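Local coordinates for protein Alpha/beta hydrolase (Xanthomonas campestris pv. campestris, PDB 2QJW) that is a putative hydrolase of the alpha/beta superfamily, probably cleaving its substrate with a serine nucleophile, though that substrate is unknown, at residues A[122-133]-A[147-158]. Residues are numbered along the deposited sequence; the frame is centred on the assembly and turned at random. Where two conformers were deposited one is given.
Sequences ISIVHAWHDELI and ARLLLVDDGHRL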
ATOM      1  N   ILE A 122       3.528   3.552  11.557  1.00  8.83           N
ATOM      2  CA  ILE A 122       2.873   4.579  10.728  1.00  9.22           C
ATOM      3  C   ILE A 122       2.471   3.936   9.423  1.00  8.27           C
ATOM      4  O   ILE A 122       3.301   3.252   8.801  1.00  9.65           O
ATOM      5  CB  ILE A 122       3.789   5.770  10.452  1.00  9.11           C
ATOM      6  CG1 ILE A 122       4.242   6.410  11.795  1.00 11.46           C
ATOM      7  CG2 ILE A 122       3.131   6.783   9.524  1.00 11.00           C
ATOM      8  CD1 ILE A 122       5.394   7.413  11.634  1.00 13.32           C
ATOM      9  N   SER A 123       1.210   4.132   9.039  1.00  9.51           N
ATOM     10  CA  SER A 123       0.687   3.685   7.757  1.00  8.34           C
ATOM     11  C   SER A 123       0.069   4.893   7.076  1.00  6.61           C
ATOM     12  O   SER A 123      -0.715   5.586   7.693  1.00  9.28           O
ATOM     13  CB  SER A 123      -0.298   2.565   7.936  1.00 10.16           C
ATOM     14  OG  SER A 123      -0.854   2.145   6.727  1.00 10.23           O
ATOM     15  N   ILE A 124       0.427   5.107   5.809  1.00  7.46           N
ATOM     16  CA  ILE A 124       0.050   6.287   5.054  1.00  7.89           C
ATOM     17  C   ILE A 124      -0.649   5.835   3.795  1.00  8.37           C
ATOM     18  O   ILE A 124      -0.209   4.884   3.138  1.00  8.06           O
ATOM     19  CB  ILE A 124       1.304   7.151   4.681  1.00  9.29           C
ATOM     20  CG1 ILE A 124       2.136   7.520   5.918  1.00 10.28           C
ATOM     21  CG2 ILE A 124       0.901   8.391   3.865  1.00  9.39           C
ATOM     22  CD1 ILE A 124       3.536   7.973   5.530  1.00 11.26           C
ATOM     23  N   VAL A 125      -1.713   6.537   3.449  1.00  7.98           N
ATOM     24  CA  VAL A 125      -2.371   6.425   2.126  1.00  7.88           C
ATOM     25  C   VAL A 125      -2.234   7.785   1.460  1.00  7.90           C
ATOM     26  O   VAL A 125      -2.728   8.750   1.995  1.00  8.92           O
ATOM     27  CB  VAL A 125      -3.835   5.965   2.144  1.00  9.25           C
ATOM     28  CG1 VAL A 125      -4.414   5.866   0.729  1.00  9.10           C
ATOM     29  CG2 VAL A 125      -3.893   4.621   2.856  1.00 10.51           C
ATOM     30  N   HIS A 126      -1.530   7.836   0.305  1.00  7.78           N
ATOM     31  CA  HIS A 126      -1.429   9.094  -0.436  1.00  8.56           C
ATOM     32  C   HIS A 126      -1.792   8.910  -1.874  1.00  9.71           C
ATOM     33  O   HIS A 126      -1.802   7.826  -2.433  1.00 10.17           O
ATOM     34  CB  HIS A 126      -0.023   9.631  -0.323  1.00  8.06           C
ATOM     35  CG  HIS A 126       0.080  11.071  -0.625  1.00 10.51           C
ATOM     36  ND1 HIS A 126      -0.508  12.010   0.174  1.00 12.16           N
ATOM     37  CD2 HIS A 126       0.707  11.733  -1.624  1.00 11.66           C
ATOM     38  CE1 HIS A 126      -0.275  13.208  -0.354  1.00 14.97           C
ATOM     39  NE2 HIS A 126       0.444  13.052  -1.449  1.00 13.08           N
ATOM     40  N   ALA A 127      -2.195  10.036  -2.464  1.00 10.44           N
ATOM     41  CA  ALA A 127      -2.634  10.107  -3.882  1.00 10.24           C
ATOM     42  C   ALA A 127      -1.476  10.434  -4.808  1.00  9.61           C
ATOM     43  O   ALA A 127      -0.820  11.469  -4.616  1.00 10.50           O
ATOM     44  CB  ALA A 127      -3.707  11.174  -3.983  1.00 12.08           C
ATOM     45  N   TRP A 128      -1.262   9.617  -5.838  1.00  9.37           N
ATOM     46  CA  TRP A 128      -0.266   9.919  -6.827  1.00 11.93           C
ATOM     47  C   TRP A 128      -0.470  11.331  -7.394  1.00 11.92           C
ATOM     48  O   TRP A 128       0.566  11.976  -7.699  1.00 13.94           O
ATOM     49  CB  TRP A 128      -0.371   8.945  -8.008  1.00 12.01           C
ATOM     50  CG  TRP A 128       0.300   7.638  -7.851  1.00 12.47           C
ATOM     51  CD1 TRP A 128      -0.270   6.427  -7.965  1.00 10.10           C
ATOM     52  CD2 TRP A 128       1.687   7.401  -7.595  1.00 10.80           C
ATOM     53  NE1 TRP A 128       0.656   5.436  -7.769  1.00  9.77           N
ATOM     54  CE2 TRP A 128       1.876   6.004  -7.573  1.00 10.61           C
ATOM     55  CE3 TRP A 128       2.816   8.234  -7.433  1.00 10.44           C
ATOM     56  CZ2 TRP A 128       3.080   5.443  -7.368  1.00 12.66           C
ATOM     57  CZ3 TRP A 128       4.044   7.635  -7.243  1.00 13.14           C
ATOM     58  CH2 TRP A 128       4.160   6.261  -7.209  1.00 13.04           C
ATOM     59  N   HIS A 129      -1.709  11.739  -7.606  1.00 10.33           N
ATOM     60  CA  HIS A 129      -2.036  12.996  -8.293  1.00 10.59           C
ATOM     61  C   HIS A 129      -2.467  14.094  -7.364  1.00 12.78           C
ATOM     62  O   HIS A 129      -3.143  15.027  -7.799  1.00 15.35           O
ATOM     63  CB  HIS A 129      -3.109  12.760  -9.317  1.00 14.30           C
ATOM     64  CG  HIS A 129      -2.814  11.609 -10.187  1.00 18.72           C
ATOM     65  ND1 HIS A 129      -1.725  11.600 -11.023  1.00 21.30           N
ATOM     66  CD2 HIS A 129      -3.437  10.414 -10.344  1.00 18.30           C
ATOM     67  CE1 HIS A 129      -1.690  10.443 -11.668  1.00 22.44           C
ATOM     68  NE2 HIS A 129      -2.732   9.723 -11.292  1.00 22.31           N
ATOM     69  N   ASP A 130      -2.029  14.052  -6.114  1.00  9.75           N
ATOM     70  CA  ASP A 130      -2.381  15.070  -5.179  1.00 10.41           C
ATOM     71  C   ASP A 130      -1.836  16.405  -5.731  1.00 12.49           C
ATOM     72  O   ASP A 130      -0.643  16.524  -6.010  1.00 12.15           O
ATOM     73  CB  ASP A 130      -1.758  14.772  -3.826  1.00  9.43           C
ATOM     74  CG  ASP A 130      -2.329  15.571  -2.721  1.00 11.82           C
ATOM     75  OD1 ASP A 130      -2.483  16.809  -2.845  1.00 11.64           O
ATOM     76  OD2 ASP A 130      -2.695  14.965  -1.683  1.00 11.60           O
ATOM     77  N   GLU A 131      -2.733  17.365  -5.934  0.50 13.80           N
ATOM     78  CA  GLU A 131      -2.353  18.698  -6.437  0.50 12.58           C
ATOM     79  C   GLU A 131      -1.764  19.604  -5.361  0.50 13.13           C
ATOM     80  O   GLU A 131      -1.044  20.586  -5.696  0.50 14.85           O
ATOM     81  CB  GLU A 131      -3.568  19.384  -7.107  0.50 12.54           C
ATOM     82  CG  GLU A 131      -4.698  19.762  -6.124  0.50 11.86           C
ATOM     83  CD  GLU A 131      -5.945  20.382  -6.714  0.50 18.72           C
ATOM     84  OE1 GLU A 131      -6.260  20.113  -7.860  0.50 18.23           O
ATOM     85  OE2 GLU A 131      -6.627  21.129  -5.972  0.50 21.72           O
ATOM     86  N   LEU A 132      -2.062  19.323  -4.088  1.00 13.22           N
ATOM     87  CA  LEU A 132      -1.646  20.167  -2.950  1.00 13.60           C
ATOM     88  C   LEU A 132      -0.388  19.718  -2.201  1.00 12.24           C
ATOM     89  O   LEU A 132       0.388  20.540  -1.692  1.00 12.74           O
ATOM     90  CB  LEU A 132      -2.794  20.245  -1.937  1.00 13.67           C
ATOM     91  CG  LEU A 132      -4.077  20.900  -2.421  1.00 19.22           C
ATOM     92  CD1 LEU A 132      -5.183  20.821  -1.316  1.00 20.12           C
ATOM     93  CD2 LEU A 132      -3.893  22.369  -2.869  1.00 20.35           C
ATOM     94  N   ILE A 133      -0.212  18.402  -2.115  1.00 12.54           N
ATOM     95  CA  ILE A 133       0.885  17.805  -1.415  1.00 11.79           C
ATOM     96  C   ILE A 133       1.533  16.887  -2.427  1.00 11.90           C
ATOM     97  O   ILE A 133       1.098  15.775  -2.603  1.00 11.35           O
ATOM     98  CB  ILE A 133       0.380  16.975  -0.190  1.00 11.65           C
ATOM     99  CG1 ILE A 133      -0.554  17.813   0.680  1.00 11.61           C
ATOM    100  CG2 ILE A 133       1.607  16.414   0.573  1.00 11.54           C
ATOM    101  CD1 ILE A 133      -1.480  16.975   1.609  1.00 14.00           C
ATOM    102  N   ALA A 147       8.101   4.272   6.816  1.00  9.56           N
ATOM    103  CA  ALA A 147       6.688   4.135   7.126  1.00  9.97           C
ATOM    104  C   ALA A 147       6.018   3.398   6.009  1.00 10.28           C
ATOM    105  O   ALA A 147       6.446   3.484   4.851  1.00 10.33           O
ATOM    106  CB  ALA A 147       6.011   5.492   7.232  1.00  9.32           C
ATOM    107  N   ARG A 148       5.034   2.558   6.314  0.70  8.61           N
ATOM    108  CA  ARG A 148       4.269   1.875   5.278  0.70  9.07           C
ATOM    109  C   ARG A 148       3.575   2.976   4.475  0.70  8.55           C
ATOM    110  O   ARG A 148       2.965   3.869   5.038  0.70  9.73           O
ATOM    111  CB  ARG A 148       3.286   0.834   5.792  0.70  7.92           C
ATOM    112  CG  ARG A 148       2.621  -0.003   4.703  0.70 10.29           C
ATOM    113  CD  ARG A 148       1.825  -1.137   5.247  0.70 15.01           C
ATOM    114  NE  ARG A 148       2.715  -2.041   5.958  0.70 12.44           N
ATOM    115  CZ  ARG A 148       2.363  -3.207   6.487  0.70 13.05           C
ATOM    116  NH1 ARG A 148       1.128  -3.668   6.385  0.70 14.86           N
ATOM    117  NH2 ARG A 148       3.260  -3.883   7.195  0.70 14.60           N
ATOM    118  N   LEU A 149       3.648   2.830   3.156  1.00  7.55           N
ATOM    119  CA  LEU A 149       3.089   3.830   2.227  1.00  8.72           C
ATOM    120  C   LEU A 149       2.361   3.151   1.111  1.00  9.09           C
ATOM    121  O   LEU A 149       2.926   2.349   0.402  1.00  8.87           O
ATOM    122  CB  LEU A 149       4.170   4.718   1.652  1.00  9.97           C
ATOM    123  CG  LEU A 149       3.741   5.800   0.646  1.00  7.18           C
ATOM    124  CD1 LEU A 149       2.701   6.737   1.174  1.00  8.83           C
ATOM    125  CD2 LEU A 149       5.008   6.602   0.243  1.00  9.80           C
ATOM    126  N   LEU A 150       1.097   3.527   0.959  1.00  8.96           N
ATOM    127  CA  LEU A 150       0.222   3.100  -0.165  1.00  8.43           C
ATOM    128  C   LEU A 150      -0.116   4.292  -1.023  1.00  6.84           C
ATOM    129  O   LEU A 150      -0.623   5.276  -0.504  1.00  8.80           O
ATOM    130  CB  LEU A 150      -1.091   2.476   0.325  1.00  8.39           C
ATOM    131  CG  LEU A 150      -2.070   2.010  -0.726  1.00  9.98           C
ATOM    132  CD1 LEU A 150      -1.466   0.790  -1.403  1.00 12.91           C
ATOM    133  CD2 LEU A 150      -3.426   1.658  -0.110  1.00  9.09           C
ATOM    134  N   LEU A 151       0.300   4.197  -2.274  1.00  7.32           N
ATOM    135  CA  LEU A 151       0.052   5.224  -3.296  1.00  7.91           C
ATOM    136  C   LEU A 151      -1.016   4.681  -4.209  1.00  8.49           C
ATOM    137  O   LEU A 151      -0.869   3.617  -4.802  1.00  9.89           O
ATOM    138  CB  LEU A 151       1.369   5.574  -4.033  1.00  8.46           C
ATOM    139  CG  LEU A 151       2.402   6.291  -3.166  1.00 10.64           C
ATOM    140  CD1 LEU A 151       3.793   5.883  -3.527  1.00 13.62           C
ATOM    141  CD2 LEU A 151       2.161   7.799  -3.274  1.00 10.37           C
ATOM    142  N   VAL A 152      -2.019   5.519  -4.401  1.00  8.70           N
ATOM    143  CA  VAL A 152      -3.176   5.181  -5.237  1.00  9.00           C
ATOM    144  C   VAL A 152      -3.417   6.210  -6.339  1.00  9.98           C
ATOM    145  O   VAL A 152      -3.002   7.368  -6.237  1.00 10.36           O
ATOM    146  CB  VAL A 152      -4.477   5.028  -4.409  1.00  9.63           C
ATOM    147  CG1 VAL A 152      -4.350   3.919  -3.357  1.00 12.90           C
ATOM    148  CG2 VAL A 152      -4.846   6.317  -3.691  1.00 10.43           C
ATOM    149  N   ASP A 153      -4.040   5.730  -7.397  1.00 11.50           N
ATOM    150  CA  ASP A 153      -4.364   6.572  -8.567  1.00 10.99           C
ATOM    151  C   ASP A 153      -5.543   7.448  -8.299  1.00 11.35           C
ATOM    152  O   ASP A 153      -6.681   7.058  -8.581  1.00 13.55           O
ATOM    153  CB  ASP A 153      -4.601   5.663  -9.758  1.00 11.26           C
ATOM    154  CG  ASP A 153      -4.918   6.443 -11.040  1.00 15.42           C
ATOM    155  OD1 ASP A 153      -4.658   7.659 -11.018  1.00 16.04           O
ATOM    156  OD2 ASP A 153      -5.317   5.776 -12.021  1.00 16.05           O
ATOM    157  N   ASP A 154      -5.284   8.595  -7.670  1.00 11.68           N
ATOM    158  CA  ASP A 154      -6.376   9.471  -7.236  1.00 11.78           C
ATOM    159  C   ASP A 154      -5.736  10.842  -6.995  1.00 11.26           C
ATOM    160  O   ASP A 154      -4.515  11.009  -7.041  1.00 11.92           O
ATOM    161  CB  ASP A 154      -7.081   8.943  -5.958  1.00 11.68           C
ATOM    162  CG  ASP A 154      -8.542   9.295  -5.874  1.00 15.83           C
ATOM    163  OD1 ASP A 154      -9.020  10.295  -6.439  1.00 15.55           O
ATOM    164  OD2 ASP A 154      -9.314   8.538  -5.247  1.00 13.03           O
ATOM    165  N   GLY A 155      -6.577  11.823  -6.679  1.00 11.92           N
ATOM    166  CA  GLY A 155      -6.146  13.112  -6.189  1.00 12.03           C
ATOM    167  C   GLY A 155      -6.288  13.246  -4.687  1.00 11.41           C
ATOM    168  O   GLY A 155      -6.640  12.279  -3.984  1.00 11.66           O
ATOM    169  N   HIS A 156      -6.094  14.452  -4.193  1.00 12.86           N
ATOM    170  CA  HIS A 156      -6.066  14.711  -2.775  1.00 12.42           C
ATOM    171  C   HIS A 156      -7.262  14.243  -1.978  1.00 12.58           C
ATOM    172  O   HIS A 156      -7.146  13.923  -0.807  1.00 14.01           O
ATOM    173  CB  HIS A 156      -5.876  16.228  -2.571  1.00 14.27           C
ATOM    174  CG  HIS A 156      -5.744  16.624  -1.162  1.00 13.20           C
ATOM    175  ND1 HIS A 156      -4.623  16.349  -0.414  1.00 11.92           N
ATOM    176  CD2 HIS A 156      -6.592  17.311  -0.348  1.00 16.66           C
ATOM    177  CE1 HIS A 156      -4.821  16.815   0.817  1.00 15.64           C
ATOM    178  NE2 HIS A 156      -5.994  17.409   0.875  1.00 14.78           N
ATOM    179  N   ARG A 157      -8.457  14.288  -2.585  1.00 12.29           N
ATOM    180  CA  ARG A 157      -9.647  13.902  -1.840  1.00 12.72           C
ATOM    181  C   ARG A 157      -9.773  12.392  -1.613  1.00 13.31           C
ATOM    182  O   ARG A 157     -10.569  11.956  -0.747  1.00 15.11           O
ATOM    183  CB  ARG A 157     -10.898  14.406  -2.545  1.00 15.67           C
ATOM    184  CG  ARG A 157     -10.924  15.916  -2.801  1.00 20.24           C
ATOM    185  CD  ARG A 157     -12.298  16.296  -3.421  1.00 20.19           C
ATOM    186  NE  ARG A 157     -12.584  15.593  -4.671  1.00 23.07           N
ATOM    187  CZ  ARG A 157     -12.246  16.035  -5.874  1.00 28.47           C
ATOM    188  NH1 ARG A 157     -11.589  17.170  -6.022  1.00 24.44           N
ATOM    189  NH2 ARG A 157     -12.555  15.321  -6.940  1.00 29.09           N
ATOM    190  N   LEU A 158      -9.015  11.590  -2.342  1.00 12.73           N
ATOM    191  CA  LEU A 158      -9.064  10.136  -2.292  1.00 11.60           C
ATOM    192  C   LEU A 158     -10.504   9.654  -2.483  1.00 16.39           C
ATOM    193  O   LEU A 158     -10.921   8.626  -1.910  1.00 16.15           O
ATOM    194  CB  LEU A 158      -8.504   9.534  -0.971  1.00 12.96           C
ATOM    195  CG  LEU A 158      -7.012   9.740  -0.763  1.00 12.93           C
ATOM    196  CD1 LEU A 158      -6.602   9.364   0.684  1.00 14.52           C
ATOM    197  CD2 LEU A 158      -6.249   9.005  -1.805  1.00 12.14           C
TER
HETATM  198  O   HOH W   1      -5.690  16.614  -5.955  1.00 16.34           O
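Asp130 OD1 is gripped by two backbone donors, Leu132 N (2.8 Å, an Asx turn) and Ile133 N (2.9 Å, an Asx motif), leaving Asp130 OD2 to meet His156 across the contact. The ring N-H of His156 ND1 reaches OD2 at 2.7 Å in a nearly straight bond (163°), OD2 lying in the plane of the imidazole and met on its syn side. The two backbone bonds fix the carboxylate's rotation, 67° from the imidazole plane. With CG anti to the backbone N (chi1 -176°), the His156 ring lies alongside this carboxylate; Leu132 CD1 covers one ring face, and Ile133 CD1 abuts the edge at CE1, 3.4 Å away. One water accepts from Glu131 N and His156 N, tying the two loops together.

Leading into these loops, parallel strands 122-127 and 148-152 of a beta-alpha-beta unit exchange backbone bonds through Trp128 N to Val152 O, with His129 N to Asp154 O following in the loops. Leu151 CB sits over the Trp128 indole, 3.6 Å from CE2, while indole NE1 bonds Ala147 O of the second subunit. His156 also touches Ser82, in a sequence resembling a nucleophile elbow. The geometry is consistent with a Ser82-His156-Asp130 catalytic triad, in which Asp130, held by two backbone N-H groups, would orient the His156 ring.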